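Local coordinates for putative membrane protein (Yersinia pestis CO92, PDB 5TF3) that is of unknown function but belongs to the DUF1198 family and folds as a compact, all-helical single chain, at residues A55-T63 / V73-I81. Sequence-based numbering, arbitrary orientation.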
ATOM      1  N   ALA A  55      -4.650  -0.380   0.833  1.00 36.07           N
ATOM      2  CA  ALA A  55      -3.812  -1.347   1.535  1.00 33.82           C
ATOM      3  C   ALA A  55      -2.560  -1.665   0.733  1.00 32.81           C
ATOM      4  O   ALA A  55      -1.478  -1.842   1.299  1.00 32.37           O
ATOM      5  CB  ALA A  55      -4.596  -2.623   1.820  1.00 34.46           C
ATOM      6  N   TYR A  56      -2.675  -1.704  -0.593  1.00 32.52           N
ATOM      7  CA  TYR A  56      -1.499  -1.985  -1.403  1.00 31.67           C
ATOM      8  C   TYR A  56      -0.515  -0.822  -1.419  1.00 28.50           C
ATOM      9  O   TYR A  56       0.687  -1.044  -1.599  1.00 31.24           O
ATOM     10  CB  TYR A  56      -1.927  -2.348  -2.827  1.00 35.76           C
ATOM     11  CG  TYR A  56      -2.608  -3.691  -2.904  1.00 33.37           C
ATOM     12  CD1 TYR A  56      -1.874  -4.871  -2.853  1.00 35.23           C
ATOM     13  CD2 TYR A  56      -3.985  -3.782  -3.024  1.00 35.12           C
ATOM     14  CE1 TYR A  56      -2.503  -6.112  -2.931  1.00 35.48           C
ATOM     15  CE2 TYR A  56      -4.617  -5.005  -3.104  1.00 40.12           C
ATOM     16  CZ  TYR A  56      -3.874  -6.166  -3.056  1.00 40.15           C
ATOM     17  OH  TYR A  56      -4.520  -7.374  -3.135  1.00 43.86           O
ATOM     18  N   LEU A  57      -0.992   0.421  -1.260  1.00 30.13           N
ATOM     19  CA  LEU A  57      -0.066   1.549  -1.149  1.00 33.23           C
ATOM     20  C   LEU A  57       0.701   1.499   0.164  1.00 34.07           C
ATOM     21  O   LEU A  57       1.893   1.833   0.208  1.00 34.85           O
ATOM     22  CB  LEU A  57      -0.809   2.886  -1.256  1.00 33.26           C
ATOM     23  CG  LEU A  57      -1.194   3.368  -2.651  1.00 44.42           C
ATOM     24  CD1 LEU A  57      -1.902   4.686  -2.522  1.00 44.18           C
ATOM     25  CD2 LEU A  57       0.026   3.507  -3.523  1.00 39.56           C
ATOM     26  N   VAL A  58       0.012   1.139   1.251  1.00 31.47           N
ATOM     27  CA  VAL A  58       0.675   0.899   2.534  1.00 29.76           C
ATOM     28  C   VAL A  58       1.780  -0.142   2.375  1.00 27.47           C
ATOM     29  O   VAL A  58       2.919   0.057   2.817  1.00 24.02           O
ATOM     30  CB  VAL A  58      -0.366   0.468   3.584  1.00 27.58           C
ATOM     31  CG1 VAL A  58       0.301   0.081   4.899  1.00 27.40           C
ATOM     32  CG2 VAL A  58      -1.368   1.605   3.819  1.00 28.09           C
ATOM     33  N   PHE A  59       1.463  -1.265   1.730  1.00 27.62           N
ATOM     34  CA  PHE A  59       2.466  -2.299   1.483  1.00 24.43           C
ATOM     35  C   PHE A  59       3.657  -1.745   0.700  1.00 26.97           C
ATOM     36  O   PHE A  59       4.810  -1.907   1.107  1.00 28.40           O
ATOM     37  CB  PHE A  59       1.812  -3.465   0.729  1.00 26.38           C
ATOM     38  CG  PHE A  59       2.774  -4.530   0.273  1.00 28.43           C
ATOM     39  CD1 PHE A  59       3.396  -4.445  -0.971  1.00 30.36           C
ATOM     40  CD2 PHE A  59       3.031  -5.636   1.073  1.00 28.75           C
ATOM     41  CE1 PHE A  59       4.288  -5.417  -1.393  1.00 30.25           C
ATOM     42  CE2 PHE A  59       3.909  -6.627   0.659  1.00 26.12           C
ATOM     43  CZ  PHE A  59       4.546  -6.516  -0.587  1.00 27.40           C
ATOM     44  N   ILE A  60       3.396  -1.090  -0.435  1.00 29.75           N
ATOM     45  CA  ILE A  60       4.490  -0.572  -1.261  1.00 28.50           C
ATOM     46  C   ILE A  60       5.341   0.417  -0.477  1.00 28.59           C
ATOM     47  O   ILE A  60       6.576   0.376  -0.531  1.00 28.80           O
ATOM     48  CB  ILE A  60       3.936   0.066  -2.546  1.00 28.02           C
ATOM     49  CG1 ILE A  60       3.416  -1.019  -3.502  1.00 32.55           C
ATOM     50  CG2 ILE A  60       5.014   0.974  -3.192  1.00 37.96           C
ATOM     51  CD1 ILE A  60       2.650  -0.487  -4.710  1.00 36.02           C
ATOM     52  N   TYR A  61       4.699   1.305   0.288  1.00 26.29           N
ATOM     53  CA  TYR A  61       5.452   2.295   1.056  1.00 26.71           C
ATOM     54  C   TYR A  61       6.382   1.625   2.053  1.00 26.87           C
ATOM     55  O   TYR A  61       7.574   1.942   2.119  1.00 30.96           O
ATOM     56  CB  TYR A  61       4.504   3.266   1.775  1.00 29.51           C
ATOM     57  CG  TYR A  61       5.253   4.230   2.688  1.00 33.12           C
ATOM     58  CD1 TYR A  61       5.930   5.339   2.164  1.00 36.48           C
ATOM     59  CD2 TYR A  61       5.317   4.013   4.064  1.00 30.67           C
ATOM     60  CE1 TYR A  61       6.638   6.209   2.992  1.00 37.42           C
ATOM     61  CE2 TYR A  61       6.023   4.884   4.902  1.00 34.61           C
ATOM     62  CZ  TYR A  61       6.677   5.973   4.359  1.00 38.30           C
ATOM     63  OH  TYR A  61       7.374   6.824   5.187  1.00 40.26           O
ATOM     64  N   HIS A  62       5.861   0.695   2.848  1.00 24.74           N
ATOM     65  CA  HIS A  62       6.693   0.106   3.890  1.00 25.31           C
ATOM     66  C   HIS A  62       7.697  -0.907   3.348  1.00 27.09           C
ATOM     67  O   HIS A  62       8.684  -1.193   4.032  1.00 28.21           O
ATOM     68  CB  HIS A  62       5.806  -0.511   4.981  1.00 24.62           C
ATOM     69  CG  HIS A  62       5.123   0.530   5.806  1.00 29.39           C
ATOM     70  ND1 HIS A  62       5.801   1.306   6.723  1.00 30.47           N
ATOM     71  CD2 HIS A  62       3.857   1.005   5.774  1.00 28.49           C
ATOM     72  CE1 HIS A  62       4.965   2.173   7.265  1.00 30.00           C
ATOM     73  NE2 HIS A  62       3.780   2.018   6.700  1.00 28.85           N
ATOM     74  N   THR A  63       7.514  -1.416   2.124  1.00 25.77           N
ATOM     75  CA  THR A  63       8.501  -2.345   1.586  1.00 27.07           C
ATOM     76  C   THR A  63       9.407  -1.646   0.572  1.00 33.81           C
ATOM     77  O   THR A  63      10.510  -1.229   0.932  1.00 33.55           O
ATOM     78  CB  THR A  63       7.824  -3.576   0.976  1.00 28.77           C
ATOM     79  OG1 THR A  63       6.956  -3.192  -0.099  1.00 29.40           O
ATOM     80  CG2 THR A  63       7.010  -4.350   2.067  1.00 22.64           C
ATOM     81  N   VAL A  73       9.464  -7.663   3.846  1.00 29.52           N
ATOM     82  CA  VAL A  73       8.434  -7.921   2.845  1.00 25.26           C
ATOM     83  C   VAL A  73       7.520  -9.044   3.316  1.00 25.14           C
ATOM     84  O   VAL A  73       6.291  -8.981   3.149  1.00 27.16           O
ATOM     85  CB  VAL A  73       9.079  -8.230   1.473  1.00 27.48           C
ATOM     86  CG1 VAL A  73       8.044  -8.767   0.501  1.00 29.69           C
ATOM     87  CG2 VAL A  73       9.711  -6.956   0.878  1.00 25.52           C
ATOM     88  N   GLU A  74       8.099 -10.082   3.923  1.00 24.94           N
ATOM     89  CA  GLU A  74       7.292 -11.181   4.446  1.00 29.70           C
ATOM     90  C   GLU A  74       6.338 -10.688   5.531  1.00 31.86           C
ATOM     91  O   GLU A  74       5.164 -11.086   5.578  1.00 32.01           O
ATOM     92  CB  GLU A  74       8.206 -12.285   4.984  1.00 28.37           C
ATOM     93  CG  GLU A  74       7.454 -13.443   5.614  1.00 44.60           C
ATOM     94  CD  GLU A  74       8.350 -14.629   5.918  1.00 66.40           C
ATOM     95  OE1 GLU A  74       9.379 -14.803   5.224  1.00 76.30           O
ATOM     96  OE2 GLU A  74       8.025 -15.388   6.856  1.00 76.24           O
ATOM     97  N   LEU A  75       6.832  -9.809   6.404  1.00 34.83           N
ATOM     98  CA  LEU A  75       6.003  -9.186   7.429  1.00 35.72           C
ATOM     99  C   LEU A  75       4.767  -8.519   6.829  1.00 26.57           C
ATOM    100  O   LEU A  75       3.639  -8.768   7.267  1.00 24.98           O
ATOM    101  CB  LEU A  75       6.861  -8.165   8.183  1.00 32.18           C
ATOM    102  CG  LEU A  75       6.349  -7.487   9.434  1.00 41.42           C
ATOM    103  CD1 LEU A  75       7.556  -7.026  10.253  1.00 42.20           C
ATOM    104  CD2 LEU A  75       5.430  -6.318   9.086  1.00 33.12           C
ATOM    105  N   TRP A  76       4.968  -7.631   5.842  1.00 23.37           N
ATOM    106  CA  TRP A  76       3.850  -6.881   5.272  1.00 25.91           C
ATOM    107  C   TRP A  76       2.961  -7.750   4.395  1.00 25.92           C
ATOM    108  O   TRP A  76       1.740  -7.539   4.348  1.00 25.76           O
ATOM    109  CB  TRP A  76       4.376  -5.654   4.510  1.00 22.54           C
ATOM    110  CG  TRP A  76       4.787  -4.618   5.513  1.00 25.27           C
ATOM    111  CD1 TRP A  76       6.046  -4.388   6.009  1.00 23.68           C
ATOM    112  CD2 TRP A  76       3.909  -3.726   6.206  1.00 24.57           C
ATOM    113  NE1 TRP A  76       6.003  -3.364   6.947  1.00 26.67           N
ATOM    114  CE2 TRP A  76       4.697  -2.958   7.091  1.00 23.68           C
ATOM    115  CE3 TRP A  76       2.527  -3.502   6.156  1.00 25.69           C
ATOM    116  CZ2 TRP A  76       4.154  -1.978   7.910  1.00 28.23           C
ATOM    117  CZ3 TRP A  76       1.985  -2.517   6.985  1.00 25.02           C
ATOM    118  CH2 TRP A  76       2.798  -1.774   7.840  1.00 20.26           C
ATOM    119  N   ARG A  77       3.533  -8.749   3.725  1.00 24.25           N
ATOM    120  CA  ARG A  77       2.714  -9.676   2.951  1.00 25.47           C
ATOM    121  C   ARG A  77       1.743 -10.435   3.859  1.00 26.14           C
ATOM    122  O   ARG A  77       0.573 -10.651   3.509  1.00 30.30           O
ATOM    123  CB  ARG A  77       3.624 -10.654   2.185  1.00 22.36           C
ATOM    124  CG  ARG A  77       2.863 -11.725   1.416  1.00 23.50           C
ATOM    125  CD  ARG A  77       3.797 -12.700   0.639  1.00 27.44           C
ATOM    126  NE  ARG A  77       3.009 -13.653  -0.144  1.00 30.61           N
ATOM    127  CZ  ARG A  77       2.606 -14.839   0.299  1.00 36.53           C
ATOM    128  NH1 ARG A  77       2.950 -15.254   1.514  1.00 34.21           N
ATOM    129  NH2 ARG A  77       1.876 -15.617  -0.485  1.00 33.47           N
ATOM    130  N   ASN A  78       2.216 -10.860   5.032  1.00 26.32           N
ATOM    131  CA  ASN A  78       1.341 -11.567   5.957  1.00 26.27           C
ATOM    132  C   ASN A  78       0.264 -10.646   6.503  1.00 30.23           C
ATOM    133  O   ASN A  78      -0.830 -11.115   6.841  1.00 29.68           O
ATOM    134  CB  ASN A  78       2.152 -12.178   7.105  1.00 27.07           C
ATOM    135  CG  ASN A  78       2.990 -13.366   6.655  1.00 36.63           C
ATOM    136  OD1 ASN A  78       2.704 -13.985   5.624  1.00 37.89           O
ATOM    137  ND2 ASN A  78       4.012 -13.709   7.442  1.00 32.75           N
ATOM    138  N   THR A  79       0.551  -9.340   6.597  1.00 26.63           N
ATOM    139  CA  THR A  79      -0.473  -8.383   7.014  1.00 28.92           C
ATOM    140  C   THR A  79      -1.603  -8.308   5.985  1.00 31.52           C
ATOM    141  O   THR A  79      -2.784  -8.310   6.353  1.00 31.45           O
ATOM    142  CB  THR A  79       0.179  -7.007   7.272  1.00 31.27           C
ATOM    143  OG1 THR A  79       1.233  -7.164   8.228  1.00 35.64           O
ATOM    144  CG2 THR A  79      -0.806  -6.004   7.861  1.00 30.67           C
ATOM    145  N   LEU A  80      -1.267  -8.284   4.689  1.00 31.25           N
ATOM    146  CA  LEU A  80      -2.305  -8.373   3.666  1.00 30.43           C
ATOM    147  C   LEU A  80      -3.101  -9.656   3.814  1.00 30.28           C
ATOM    148  O   LEU A  80      -4.336  -9.637   3.805  1.00 35.53           O
ATOM    149  CB  LEU A  80      -1.702  -8.313   2.262  1.00 34.70           C
ATOM    150  CG  LEU A  80      -1.062  -7.021   1.793  1.00 35.97           C
ATOM    151  CD1 LEU A  80      -0.568  -7.211   0.345  1.00 32.85           C
ATOM    152  CD2 LEU A  80      -2.079  -5.913   1.890  1.00 34.11           C
ATOM    153  N   ILE A  81      -2.403 -10.783   3.964  1.00 26.87           N
ATOM    154  CA  ILE A  81      -3.080 -12.072   4.017  1.00 30.69           C
ATOM    155  C   ILE A  81      -4.007 -12.134   5.229  1.00 37.09           C
ATOM    156  O   ILE A  81      -5.145 -12.614   5.129  1.00 35.71           O
ATOM    157  CB  ILE A  81      -2.044 -13.213   4.025  1.00 29.61           C
ATOM    158  CG1 ILE A  81      -1.374 -13.336   2.647  1.00 32.89           C
ATOM    159  CG2 ILE A  81      -2.695 -14.528   4.408  1.00 37.46           C
ATOM    160  CD1 ILE A  81      -0.234 -14.346   2.614  1.00 30.44           C
TER
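W76 packs against F59 where segments 55-63 and 73-81 run antiparallel, their axes 170° apart in direction and 9.8 Å distant at closest approach, with 480 Å² buried between them. They belong to helices 48-65 and 70-82, consecutive in the chain, so the pair forms a helical hairpin. W76 is a knob in the hole made by V58, F59, H62 and T63. With CG anti to its carbonyl carbon (chi1 -76°), its indole reaches across to lie over the H62 imidazole. This is an offset stack: the imidazole and the six-membered ring are tilted by only 6°, with centroids 4.4 Å apart. H62 CB adds a CH-pi contact, 3.6 Å from the centroid of the W76 five-membered ring. Y61 CD2 sits over the other face of the imidazole, while H62 NE2 hydrogen-bonds to the carbonyl of Y23, so the ring is held by both faces and by a nitrogen. At the far end of the indole, V58 CG1 meets W76 CZ3 at 3.7 Å. The F59 side chain runs alongside W76, pointing the other way: CD2 packs on W76 CB at 3.7 Å, and the ring turns its edge to R77 N. L80 CD1 lies 4.0 Å from both F59 CD2 and Y56 CE1, and its CD2 meets A55 CB. Toward the turn between the helices, T63 CB touches V73 CG2 at 3.9 Å. T63 OG1 bonds back to F59 O at 2.8 Å, from above the carbonyl plane, leaving the methyl CG2 directed at W76 CB. Helix 108-122 packs alongside, Y118 meeting F59, V73 and R77. With no hydrogen bonds linking the two segments, the interface rests on apolar packing and the H62-W76 stack, while the polar ends of Y56 and H62 find their partners outside it, in S86 and Y23.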